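Heme-binding protein A / AI-2 binding protein A (Helicobacter pylori SS1, PDB 6OFQ) binds the peptide STSA and probably delivers short peptides in the periplasm to an ABC transporter. Local coordinates at residues G520-V523 against N524-F527; A158-D161 against Y162-R165; A360-L363 against L364-G368; V474-Q477 against K478-E481; S444-A447 against A448-I451. One frame throughout, in Å; residues are numbered along the deposited sequence.

Interaction 1: residues G520-V523 against N524-F527; sequences GVSV and NRFF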
loop_
_atom_site.group_PDB
_atom_site.type_symbol
_atom_site.label_atom_id
_atom_site.label_comp_id
_atom_site.label_asym_id
_atom_site.label_seq_id
_atom_site.Cartn_x
_atom_site.Cartn_y
_atom_site.Cartn_z
ATOM N N GLY A 520 1.379 -5.828 11.739
ATOM C CA GLY A 520 0.091 -6.026 11.070
ATOM C C GLY A 520 -0.077 -5.092 9.901
ATOM O O GLY A 520 0.890 -4.610 9.326
ATOM N N VAL A 521 -1.304 -4.912 9.428
ATOM C CA VAL A 521 -1.594 -4.062 8.254
ATOM C C VAL A 521 -2.420 -2.846 8.702
ATOM O O VAL A 521 -3.034 -2.779 9.767
ATOM C CB VAL A 521 -2.293 -4.902 7.149
ATOM C CG1 VAL A 521 -1.373 -6.006 6.617
ATOM C CG2 VAL A 521 -3.613 -5.460 7.652
ATOM N N SER A 522 -2.516 -1.890 7.811
ATOM C CA SER A 522 -3.151 -0.598 8.067
ATOM C C SER A 522 -2.642 -0.002 9.385
ATOM O O SER A 522 -3.389 0.265 10.346
ATOM C CB SER A 522 -4.686 -0.683 8.016
ATOM O OG SER A 522 -5.229 0.648 8.044
ATOM N N VAL A 523 -1.331 0.179 9.447
ATOM C CA VAL A 523 -0.703 0.560 10.702
ATOM C C VAL A 523 -0.895 2.002 11.152
ATOM O O VAL A 523 -0.632 2.339 12.294
ATOM C CB VAL A 523 0.819 0.208 10.720
ATOM C CG1 VAL A 523 1.039 -1.250 10.370
ATOM C CG2 VAL A 523 1.578 1.101 9.747
ATOM N N ASN A 524 -1.250 2.859 10.192
ATOM C CA ASN A 524 -1.407 4.294 10.457
ATOM C C ASN A 524 -2.798 4.739 10.770
ATOM O O ASN A 524 -3.155 5.900 10.576
ATOM C CB ASN A 524 -0.755 5.120 9.351
ATOM C CG ASN A 524 0.746 4.870 9.305
ATOM O OD1 ASN A 524 1.424 4.894 10.327
ATOM N ND2 ASN A 524 1.261 4.541 8.119
ATOM N N ARG A 525 -3.604 3.812 11.279
ATOM C CA ARG A 525 -4.835 4.150 11.995
ATOM C C ARG A 525 -4.431 4.569 13.403
ATOM O O ARG A 525 -3.586 3.910 14.041
ATOM C CB ARG A 525 -5.727 2.919 12.081
ATOM C CG ARG A 525 -6.341 2.607 10.731
ATOM C CD ARG A 525 -7.101 1.298 10.740
ATOM N NE ARG A 525 -6.201 0.168 10.948
ATOM C CZ ARG A 525 -6.583 -1.003 11.367
ATOM N NH1 ARG A 525 -7.830 -1.232 11.717
ATOM N NH2 ARG A 525 -5.682 -1.973 11.421
ATOM N N PHE A 526 -4.939 5.711 13.874
ATOM C CA PHE A 526 -4.514 6.293 15.146
ATOM C C PHE A 526 -5.499 6.069 16.269
ATOM O O PHE A 526 -5.295 6.599 17.341
ATOM C CB PHE A 526 -4.260 7.812 14.969
ATOM C CG PHE A 526 -3.228 8.106 13.921
ATOM C CD1 PHE A 526 -1.928 7.603 14.005
ATOM C CD2 PHE A 526 -3.557 8.854 12.816
ATOM C CE1 PHE A 526 -1.001 7.760 12.983
ATOM C CE2 PHE A 526 -2.605 9.083 11.825
ATOM C CZ PHE A 526 -1.331 8.559 11.911
ATOM N N PHE A 527 -6.606 5.348 16.078
ATOM C CA PHE A 527 -7.611 5.158 17.111
ATOM C C PHE A 527 -7.128 4.553 18.411
ATOM O O PHE A 527 -7.813 4.760 19.420
ATOM C CB PHE A 527 -8.900 4.524 16.557
ATOM C CG PHE A 527 -8.840 3.114 15.983
ATOM C CD1 PHE A 527 -7.698 2.441 15.533
ATOM C CD2 PHE A 527 -10.050 2.488 15.796
ATOM C CE1 PHE A 527 -7.763 1.163 14.944
ATOM C CE2 PHE A 527 -10.142 1.248 15.191
ATOM C CZ PHE A 527 -9.005 0.575 14.776
HETATM O O HOH W 1 -3.374 2.754 7.918
#
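Arg525 folds its side chain back over the turn and grips two carbonyl oxygens of Val521 and Ser522. The straighter bond runs from Arg525 NE to Ser522 O, at 2.9 Å with an N-H...O angle of 171°. The donor lies in the carbonyl plane, on a lone pair of Ser522 O, and this oxygen sits in the plane of the guanidinium, at its edge. A second bond joins Arg525 NH2 to Val521 O at 3.2 Å. It is more bent, and Val521 O stands 22° out of the guanidinium plane. NH2 also makes a weak bond to Ser522 O. NE and NH2 thus turn one edge of the guanidinium to the backbone, and the two bonds limit its rotation.

The bend of the arginine chain at chi3, -66°, turns NE and NH2 back to these oxygens. Ser522 OG lies alongside the aliphatic part, 3.3 Å from Arg525 CD. The same OG bonds a water at 2.8 Å, and that water accepts a weak bond from Asn524 N. At the two middle positions of the turn, Val523 and Asn524 lie side by side, with Val523 CG2 3.8 Å from Asn524 ND2. Tyr516 OH hydrogen-bonds Asn524 OD1.

Further out, Arg525 NH1 bonds the carbonyl of Phe68, and Asn60 holds the backbone on both sides of Arg525, at Asn524 O and Phe526 N. These bonds tie the 520-527 loop, between strands 513-514 and 530-531, to earlier parts of the chain. Its centre is a type I beta turn, Ser522 to Arg525, whose last side chain bonds the first carbonyl.

Interaction 2: residues A158-D161 against Y162-R165; sequences ALDD and YTIR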
loop_
_atom_site.group_PDB
_atom_site.type_symbol
_atom_site.label_atom_id
_atom_site.label_comp_id
_atom_site.label_asym_id
_atom_site.label_seq_id
_atom_site.Cartn_x
_atom_site.Cartn_y
_atom_site.Cartn_z
ATOM N N ALA A 158 -28.389 -5.498 -2.727
ATOM C CA ALA A 158 -28.932 -5.063 -1.436
ATOM C C ALA A 158 -30.220 -5.854 -1.211
ATOM O O ALA A 158 -31.243 -5.574 -1.836
ATOM C CB ALA A 158 -29.232 -3.560 -1.391
ATOM N N LEU A 159 -30.176 -6.870 -0.382
ATOM C CA LEU A 159 -31.342 -7.707 -0.132
ATOM C C LEU A 159 -32.313 -6.945 0.756
ATOM O O LEU A 159 -33.528 -7.182 0.607
ATOM C CB LEU A 159 -30.919 -9.016 0.560
ATOM C CG LEU A 159 -30.073 -9.845 -0.407
ATOM C CD1 LEU A 159 -29.590 -11.096 0.310
ATOM C CD2 LEU A 159 -30.731 -10.131 -1.744
ATOM N N ASP A 160 -31.849 -6.060 1.646
ATOM C CA ASP A 160 -32.689 -5.105 2.308
ATOM C C ASP A 160 -31.749 -3.948 2.676
ATOM O O ASP A 160 -30.605 -3.940 2.226
ATOM C CB ASP A 160 -33.485 -5.718 3.477
ATOM C CG ASP A 160 -32.675 -6.186 4.664
ATOM O OD1 ASP A 160 -31.466 -5.799 4.795
ATOM O OD2 ASP A 160 -33.186 -6.908 5.602
ATOM N N ASP A 161 -32.193 -3.018 3.502
ATOM C CA ASP A 161 -31.367 -1.854 3.743
ATOM C C ASP A 161 -30.143 -2.188 4.605
ATOM O O ASP A 161 -29.233 -1.349 4.698
ATOM C CB ASP A 161 -32.156 -0.788 4.520
ATOM C CG ASP A 161 -33.224 -0.115 3.696
ATOM O OD1 ASP A 161 -33.366 -0.305 2.478
ATOM O OD2 ASP A 161 -33.987 0.602 4.358
ATOM N N TYR A 162 -30.045 -3.385 5.190
ATOM C CA TYR A 162 -28.932 -3.744 6.059
ATOM C C TYR A 162 -28.318 -5.086 5.680
ATOM O O TYR A 162 -27.654 -5.710 6.479
ATOM C CB TYR A 162 -29.310 -3.735 7.548
ATOM C CG TYR A 162 -29.758 -2.373 7.949
ATOM C CD1 TYR A 162 -28.879 -1.296 8.099
ATOM C CD2 TYR A 162 -31.127 -2.169 8.155
ATOM C CE1 TYR A 162 -29.358 -0.043 8.484
ATOM C CE2 TYR A 162 -31.592 -0.930 8.562
ATOM C CZ TYR A 162 -30.706 0.112 8.699
ATOM O OH TYR A 162 -31.261 1.303 9.149
ATOM N N THR A 163 -28.488 -5.461 4.417
ATOM C CA THR A 163 -27.972 -6.782 3.951
ATOM C C THR A 163 -27.460 -6.672 2.518
ATOM O O THR A 163 -28.174 -6.305 1.591
ATOM C CB THR A 163 -29.070 -7.897 4.036
ATOM O OG1 THR A 163 -29.722 -7.827 5.297
ATOM C CG2 THR A 163 -28.441 -9.290 3.850
ATOM N N ILE A 164 -26.177 -7.042 2.364
ATOM C CA ILE A 164 -25.519 -7.074 1.085
ATOM C C ILE A 164 -25.077 -8.488 0.718
ATOM O O ILE A 164 -24.491 -9.179 1.535
ATOM C CB ILE A 164 -24.289 -6.108 1.073
ATOM C CG1 ILE A 164 -24.734 -4.615 1.043
ATOM C CG2 ILE A 164 -23.395 -6.438 -0.102
ATOM C CD1 ILE A 164 -25.122 -4.145 -0.335
ATOM N N ARG A 165 -25.393 -8.921 -0.492
ATOM C CA ARG A 165 -24.969 -10.252 -0.965
ATOM C C ARG A 165 -24.110 -10.127 -2.216
ATOM O O ARG A 165 -24.521 -9.505 -3.198
ATOM C CB ARG A 165 -26.176 -11.129 -1.294
ATOM C CG ARG A 165 -25.772 -12.485 -1.854
ATOM C CD ARG A 165 -26.937 -13.463 -1.873
ATOM N NE ARG A 165 -27.209 -13.908 -0.495
ATOM C CZ ARG A 165 -28.322 -14.509 -0.061
ATOM N NH1 ARG A 165 -29.373 -14.705 -0.837
ATOM N NH2 ARG A 165 -28.417 -14.844 1.196
#
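Asp160 and Thr163 meet through side chains and backbone at the turn of the hairpin formed by strands 153-160 and 163-168. The side-chain bonds converge on one oxygen. Asp160 OD1 accepts from Thr163 OG1 at 2.7 Å and from Tyr162 N at 2.8 Å. The two donors come from opposite faces of the carboxylate plane, and both stand well out of it. Asp160 CG lies between its own N and carbonyl carbon, chi1 67°, which swings the carboxylate over the start of the next strand. Thr163 OG1 lies beside its own backbone N, chi1 -46°, which points it at Asp160 OD1.

The backbone bonds flank a beta bulge. Leu159 N gives a bond of 2.9 Å to Thr163 O, and Thr163 N makes a weak one to Asp160 O. A CA-H...O contact runs from Ala158 CA to Thr163 O. Asp160 to Thr163 is a type I beta turn.

Among the packing contacts, Leu159 CD1 sits over one face of the Arg165 guanidinium in one of its two modelled conformers, 3.7 Å from Arg165 CZ. Thr163 CG2 touches Leu159 CB. Ala158 CB and Ile164 CD1 are 4.3 Å apart on the side that packs on Ala116, Val119 and Leu120 of helix 116-127. At the tip, Asp161 CB makes a CH-pi contact over one face of the Tyr162 ring, 4.3 Å from its centroid.

In that conformer Arg165 NE is hydrogen-bonded to Thr93 OG1 of strand 91-96. At Asp160, the two donors, one of them the Asx-turn bond from Tyr162 N, probably stabilise the negative charge and limit rotation of the carboxylate.

Interaction 3: residues A360-L363 against L364-G368; sequences AKEL and LKQAG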
loop_
_atom_site.group_PDB
_atom_site.type_symbol
_atom_site.label_atom_id
_atom_site.label_comp_id
_atom_site.label_asym_id
_atom_site.label_seq_id
_atom_site.Cartn_x
_atom_site.Cartn_y
_atom_site.Cartn_z
ATOM N N ALA A 360 28.028 -11.246 -14.772
ATOM C CA ALA A 360 27.183 -10.209 -15.309
ATOM C C ALA A 360 27.674 -9.736 -16.655
ATOM O O ALA A 360 26.911 -9.535 -17.598
ATOM C CB ALA A 360 27.049 -9.019 -14.365
ATOM N N LYS A 361 28.972 -9.486 -16.691
ATOM C CA LYS A 361 29.527 -9.061 -17.958
ATOM C C LYS A 361 29.357 -10.104 -19.068
ATOM O O LYS A 361 29.092 -9.704 -20.191
ATOM C CB LYS A 361 31.024 -8.741 -17.766
ATOM C CG LYS A 361 31.377 -7.511 -16.963
ATOM C CD LYS A 361 32.853 -7.470 -16.546
ATOM C CE LYS A 361 33.138 -6.077 -15.997
ATOM N NZ LYS A 361 34.543 -6.090 -15.489
ATOM N N GLU A 362 29.579 -11.358 -18.732
ATOM C CA GLU A 362 29.398 -12.488 -19.649
ATOM C C GLU A 362 27.959 -12.522 -20.190
ATOM O O GLU A 362 27.720 -12.637 -21.382
ATOM C CB GLU A 362 29.758 -13.803 -18.984
ATOM C CG GLU A 362 29.627 -15.020 -19.896
ATOM C CD GLU A 362 30.382 -14.904 -21.213
ATOM O OE1 GLU A 362 31.466 -14.266 -21.303
ATOM O OE2 GLU A 362 29.861 -15.500 -22.176
ATOM N N LEU A 363 26.992 -12.394 -19.289
ATOM C CA LEU A 363 25.591 -12.357 -19.722
ATOM C C LEU A 363 25.288 -11.273 -20.720
ATOM O O LEU A 363 24.530 -11.463 -21.669
ATOM C CB LEU A 363 24.684 -12.316 -18.483
ATOM C CG LEU A 363 24.609 -13.638 -17.748
ATOM C CD1 LEU A 363 24.070 -13.418 -16.354
ATOM C CD2 LEU A 363 23.635 -14.605 -18.439
ATOM N N LEU A 364 25.765 -10.071 -20.447
ATOM C CA LEU A 364 25.650 -9.015 -21.431
ATOM C C LEU A 364 26.318 -9.247 -22.765
ATOM O O LEU A 364 25.683 -8.887 -23.755
ATOM C CB LEU A 364 26.180 -7.674 -20.900
ATOM C CG LEU A 364 25.354 -6.877 -19.912
ATOM C CD1 LEU A 364 25.973 -5.498 -19.704
ATOM C CD2 LEU A 364 23.955 -6.720 -20.485
ATOM N N LYS A 365 27.478 -9.901 -22.754
ATOM C CA LYS A 365 28.093 -10.333 -24.008
ATOM C C LYS A 365 27.156 -11.307 -24.711
ATOM O O LYS A 365 26.937 -11.186 -25.920
ATOM C CB LYS A 365 29.443 -11.005 -23.812
ATOM C CG LYS A 365 30.517 -10.041 -23.379
ATOM C CD LYS A 365 31.885 -10.708 -23.469
ATOM C CE LYS A 365 32.962 -9.713 -23.048
ATOM N NZ LYS A 365 33.960 -10.433 -22.216
ATOM N N GLN A 366 26.649 -12.275 -23.956
ATOM C CA GLN A 366 25.745 -13.277 -24.575
ATOM C C GLN A 366 24.481 -12.702 -25.177
ATOM O O GLN A 366 23.974 -13.135 -26.226
ATOM C CB GLN A 366 25.410 -14.327 -23.540
ATOM C CG GLN A 366 26.641 -15.189 -23.271
ATOM C CD GLN A 366 26.331 -16.412 -22.463
ATOM O OE1 GLN A 366 25.150 -16.763 -22.284
ATOM N NE2 GLN A 366 27.361 -17.049 -21.920
ATOM N N ALA A 367 23.972 -11.646 -24.553
ATOM C CA ALA A 367 22.792 -10.984 -25.066
ATOM C C ALA A 367 22.994 -10.086 -26.255
ATOM O O ALA A 367 22.019 -9.565 -26.784
ATOM C CB ALA A 367 22.205 -10.101 -23.971
ATOM N N GLY A 368 24.278 -9.833 -26.545
ATOM C CA GLY A 368 24.592 -8.992 -27.695
ATOM C C GLY A 368 24.918 -7.536 -27.334
ATOM O O GLY A 368 24.886 -6.679 -28.223
HETATM O O HOH W 2 32.845 -12.219 -20.471
#
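Glu362 and Gln366, one helical turn apart, are joined twice, by backbone and by side chain. Gln366 N bonds Glu362 O at 2.8 Å. Gln366 NE2 bonds Glu362 OE2 at 3.0 Å. NE2 meets the anti lone pair of OE2, and OE2 lies 10° out of the Gln366 amide plane. The two flat groups are turned 71° apart. Glu362 is bent at chi2, 53°, which brings its carboxylate along the helix to Gln366.

The tight part is the run of main-chain bonds. Leu364 N meets Ala360 O at 3.1 Å, and Ala367 N meets Leu363 O at 2.9 Å. Gly368 has positive phi, and two bonds reach back into the last turn, a Schellman motif; one is Gly368 N to Lys365 O.

The solvent side is looser. Lys365 crosses Glu362 at about a right angle, and Lys365 NZ stays 4.7 Å from Glu362 OE1. A water fills in, giving a bond to Glu362 OE1 and accepting one from Lys365 NZ.

The other side of helix 357-366 faces the protein. Leu363 packs on Leu309, Ala313 and His316 of helix 308-317, Ala360 meets Ala317 of the same helix, and Leu364 rests on Ile398, just before strand 400-407.

Interaction 4: residues V474-Q477 against K478-E481; sequences VSDQ and KERE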
loop_
_atom_site.group_PDB
_atom_site.type_symbol
_atom_site.label_atom_id
_atom_site.label_comp_id
_atom_site.label_asym_id
_atom_site.label_seq_id
_atom_site.Cartn_x
_atom_site.Cartn_y
_atom_site.Cartn_z
ATOM N N VAL A 474 -8.761 -22.449 -4.644
ATOM C CA VAL A 474 -8.815 -23.335 -3.489
ATOM C C VAL A 474 -8.523 -22.552 -2.221
ATOM O O VAL A 474 -7.780 -21.563 -2.258
ATOM C CB VAL A 474 -7.807 -24.497 -3.600
ATOM C CG1 VAL A 474 -8.270 -25.412 -4.724
ATOM C CG2 VAL A 474 -6.382 -24.045 -3.869
ATOM N N SER A 475 -9.126 -22.900 -1.107
ATOM C CA SER A 475 -9.011 -22.120 0.130
ATOM C C SER A 475 -8.002 -22.732 1.114
ATOM O O SER A 475 -7.447 -22.020 1.970
ATOM C CB SER A 475 -10.412 -21.925 0.754
ATOM O OG SER A 475 -10.934 -23.215 1.061
ATOM N N ASP A 476 -7.796 -24.046 1.021
ATOM C CA ASP A 476 -6.889 -24.656 1.955
ATOM C C ASP A 476 -5.487 -24.069 1.795
ATOM O O ASP A 476 -4.901 -24.026 0.709
ATOM C CB ASP A 476 -6.780 -26.145 1.620
ATOM C CG ASP A 476 -5.820 -26.877 2.533
ATOM O OD1 ASP A 476 -6.151 -27.208 3.682
ATOM O OD2 ASP A 476 -4.694 -27.153 2.130
ATOM N N GLN A 477 -4.939 -23.660 2.921
ATOM C CA GLN A 477 -3.678 -22.915 2.877
ATOM C C GLN A 477 -2.520 -23.776 2.341
ATOM O O GLN A 477 -1.716 -23.304 1.549
ATOM C CB GLN A 477 -3.343 -22.236 4.191
ATOM C CG GLN A 477 -2.120 -21.318 4.112
ATOM C CD GLN A 477 -1.772 -20.619 5.413
ATOM O OE1 GLN A 477 -0.667 -20.736 5.984
ATOM N NE2 GLN A 477 -2.683 -19.770 5.796
ATOM N N LYS A 478 -2.373 -25.020 2.738
ATOM C CA LYS A 478 -1.319 -25.862 2.212
ATOM C C LYS A 478 -1.400 -26.077 0.733
ATOM O O LYS A 478 -0.358 -26.013 0.071
ATOM C CB LYS A 478 -1.297 -27.239 2.915
ATOM C CG LYS A 478 -0.711 -27.158 4.311
ATOM C CD LYS A 478 0.581 -26.370 4.519
ATOM C CE LYS A 478 1.867 -27.185 4.382
ATOM N NZ LYS A 478 3.055 -26.426 4.891
ATOM N N GLU A 479 -2.638 -26.200 0.220
ATOM C CA GLU A 479 -2.790 -26.323 -1.231
ATOM C C GLU A 479 -2.367 -25.046 -1.958
ATOM O O GLU A 479 -1.724 -25.099 -2.991
ATOM C CB GLU A 479 -4.175 -26.756 -1.731
ATOM C CG GLU A 479 -4.608 -28.097 -1.167
ATOM C CD GLU A 479 -6.027 -28.469 -1.560
ATOM O OE1 GLU A 479 -6.571 -27.886 -2.492
ATOM O OE2 GLU A 479 -6.513 -29.457 -0.955
ATOM N N ARG A 480 -2.800 -23.915 -1.425
ATOM C CA ARG A 480 -2.373 -22.642 -2.028
ATOM C C ARG A 480 -0.862 -22.458 -1.916
ATOM O O ARG A 480 -0.243 -21.995 -2.885
ATOM C CB ARG A 480 -3.102 -21.502 -1.271
ATOM C CG ARG A 480 -4.604 -21.485 -1.483
ATOM C CD ARG A 480 -5.225 -20.296 -0.727
ATOM N NE ARG A 480 -4.950 -19.048 -1.397
ATOM C CZ ARG A 480 -4.934 -17.826 -0.861
ATOM N NH1 ARG A 480 -5.248 -17.581 0.373
ATOM N NH2 ARG A 480 -4.624 -16.822 -1.660
ATOM N N GLU A 481 -0.281 -22.822 -0.788
ATOM C CA GLU A 481 1.167 -22.693 -0.586
ATOM C C GLU A 481 1.903 -23.464 -1.679
ATOM O O GLU A 481 2.876 -22.959 -2.274
ATOM C CB GLU A 481 1.569 -23.234 0.787
ATOM C CG GLU A 481 3.042 -23.062 1.145
ATOM C CD GLU A 481 3.204 -23.154 2.674
ATOM O OE1 GLU A 481 2.719 -24.177 3.202
ATOM O OE2 GLU A 481 3.568 -22.149 3.343
HETATM O O HOH W 3 -6.432 -19.465 2.258
HETATM O O HOH W 4 -3.957 -25.874 5.320
HETATM O O HOH W 5 1.462 -22.381 4.994
#
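Arg480 lies along Val474 and is linked to Ser475 O through a water at the edge of its guanidinium, in its plane. This water accepts from Arg480 NH1 at 2.9 Å and donates to Ser475 O. Val474 O approaches the guanidinium obliquely and also lies 3.2 Å from Arg480 CD. The two side chains run antiparallel alongside one another, with Val474 CG2 3.9 Å from Arg480 CG. The charged end of Arg480 is held by a salt bridge to Asp434 and by bonds to Tyr484 OH and Ala471 O.

The carboxylate of Asp476 works at the helix start. Asp476 OD2 accepts from Glu479 N at 3.0 Å, on its anti side and 17° out of the carboxylate plane. CG stands opposite the aspartate's own N, chi1 179°, which sends the carboxylate forward to the first turn. Its OD1 receives a bond from a water that in turn accepts from Lys478 N.

Asp476 OD2 and Glu479 OE2 are only 4.3 Å apart, a like-charge approach that the helix N-terminus probably eases. Glu479 OE1 lies against Val474, nearest CG1. Within the same first turn, Lys478 NZ forms a salt bridge with Glu481 OE1, 2.8 Å long.

In the backbone, Arg480 N bonds Asp476 O at 3.0 Å and Glu481 N bonds Gln477 O at 2.8 Å. The OD2 bond to Glu479 N makes Asp476 the N-cap of helix 477-494, directly after the loop from helix 462-473.

Interaction 5: residues S444-A447 against A448-I451; sequences SKQA and ASAI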
loop_
_atom_site.group_PDB
_atom_site.type_symbol
_atom_site.label_atom_id
_atom_site.label_comp_id
_atom_site.label_asym_id
_atom_site.label_seq_id
_atom_site.Cartn_x
_atom_site.Cartn_y
_atom_site.Cartn_z
ATOM N N SER A 444 0.898 -10.032 -12.009
ATOM C CA SER A 444 0.070 -10.841 -12.917
ATOM C C SER A 444 -0.159 -10.165 -14.275
ATOM O O SER A 444 -0.082 -8.920 -14.407
ATOM C CB SER A 444 -1.285 -11.200 -12.308
ATOM O OG SER A 444 -2.056 -10.052 -12.122
ATOM N N LYS A 445 -0.603 -10.966 -15.243
ATOM C CA LYS A 445 -1.102 -10.374 -16.475
ATOM C C LYS A 445 -2.278 -9.467 -16.268
ATOM O O LYS A 445 -2.342 -8.411 -16.909
ATOM C CB LYS A 445 -1.420 -11.448 -17.493
ATOM C CG LYS A 445 -0.152 -12.026 -18.067
ATOM C CD LYS A 445 -0.416 -13.238 -18.947
ATOM C CE LYS A 445 -1.200 -12.721 -20.162
ATOM N NZ LYS A 445 -1.058 -13.572 -21.373
ATOM N N GLN A 446 -3.191 -9.865 -15.400
ATOM C CA GLN A 446 -4.326 -9.024 -15.094
ATOM C C GLN A 446 -3.840 -7.660 -14.646
ATOM O O GLN A 446 -4.279 -6.617 -15.130
ATOM C CB GLN A 446 -5.209 -9.689 -14.033
ATOM C CG GLN A 446 -6.261 -8.725 -13.493
ATOM C CD GLN A 446 -7.269 -8.272 -14.549
ATOM O OE1 GLN A 446 -7.759 -9.095 -15.330
ATOM N NE2 GLN A 446 -7.642 -7.017 -14.561
ATOM N N ALA A 447 -2.866 -7.623 -13.734
ATOM C CA ALA A 447 -2.391 -6.346 -13.190
ATOM C C ALA A 447 -1.728 -5.513 -14.291
ATOM O O ALA A 447 -1.902 -4.290 -14.321
ATOM C CB ALA A 447 -1.430 -6.539 -12.026
ATOM N N ALA A 448 -0.964 -6.147 -15.155
ATOM C CA ALA A 448 -0.321 -5.474 -16.293
ATOM C C ALA A 448 -1.308 -4.912 -17.297
ATOM O O ALA A 448 -0.958 -3.935 -18.025
ATOM C CB ALA A 448 0.653 -6.391 -16.994
ATOM N N SER A 449 -2.479 -5.506 -17.409
ATOM C CA SER A 449 -3.488 -5.071 -18.388
ATOM C C SER A 449 -4.114 -3.717 -18.008
ATOM O O SER A 449 -4.687 -3.050 -18.874
ATOM C CB SER A 449 -4.541 -6.155 -18.586
ATOM O OG SER A 449 -5.466 -6.223 -17.515
ATOM N N ALA A 450 -4.179 -3.371 -16.731
ATOM C CA ALA A 450 -4.776 -2.139 -16.277
ATOM C C ALA A 450 -3.875 -0.941 -16.565
ATOM O O ALA A 450 -2.653 -1.058 -16.406
ATOM C CB ALA A 450 -5.117 -2.250 -14.776
ATOM N N ILE A 451 -4.438 0.170 -16.997
ATOM C CA ILE A 451 -3.656 1.393 -17.177
ATOM C C ILE A 451 -4.402 2.480 -16.445
ATOM O O ILE A 451 -5.589 2.723 -16.742
ATOM C CB ILE A 451 -3.647 1.825 -18.661
ATOM C CG1 ILE A 451 -2.942 0.791 -19.521
ATOM C CG2 ILE A 451 -2.991 3.192 -18.787
ATOM C CD1 ILE A 451 -3.350 0.999 -20.985
#
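Residues 445-449 form a short helix capped by Ser444, with few backbone bonds. Ala448 N bonds Ser444 O at 3.0 Å, and Ser449 N bonds Lys445 O at 3.0 Å. After that the pattern weakens. Ser449 N makes a second, weak bond to Gln446 O, and Ala450 N makes a weak bond of 3.4 Å to Ala447 O. Ala450 then leaves the helical backbone angles.

Both ends are marked by serines. Ser444 is the N-cap. Ser444 OG accepts from Ala447 N at 3.0 Å and is also bonded to Tyr440 O. At the other end Ser449 OG turns back and donates to Gln446 O at 2.7 Å, 18° from the carbonyl plane. Its chi1 of 76° places OG between the backbone N and the carbonyl carbon, over the preceding turn. Gln446 O thus receives the hydroxyl and a weak N-H from the same serine.

The Gln446 amide comes near this hydroxyl, with Gln446 NE2 3.8 Å from Ser449 OG, but NE2 is hydrogen-bonded to the carbonyl of Glu145. Ala448 CB lies 3.6 Å from Lys445 O, and Ala450 CB is near Ala447 O.

Helix 445-449 follows helix 436-443 with Ser444 as the joint. Lys445 reaches Asp462 in a salt bridge, and its N bonds Ser465 OG, which ties the helix to the start of helix 462-473. Asn455 and Thr453, in the loop between, bond Ser444 O and Ala447 O.

How the interactions relate
The five contacts are separate local motifs, and none touches another. Interactions 4 and 5 are nearest, with closest atoms about 12 Å apart. Helix 462-473 relates them: interaction 5 is tied to its start, and interaction 4 follows its end. Interaction 1 lies about 14 Å from interaction 4 at nearest atoms, and its centre is 12 Å from the centre of the chain. Interactions 2 and 3 are the most distant pair, with centres 60 Å apart on opposite sides of the chain's centre. They lie on a hairpin and a helix at the periphery. Interactions 3, 4 and 5 are alike in marking helix ends: a Schellman motif, an aspartate cap and a serine cap.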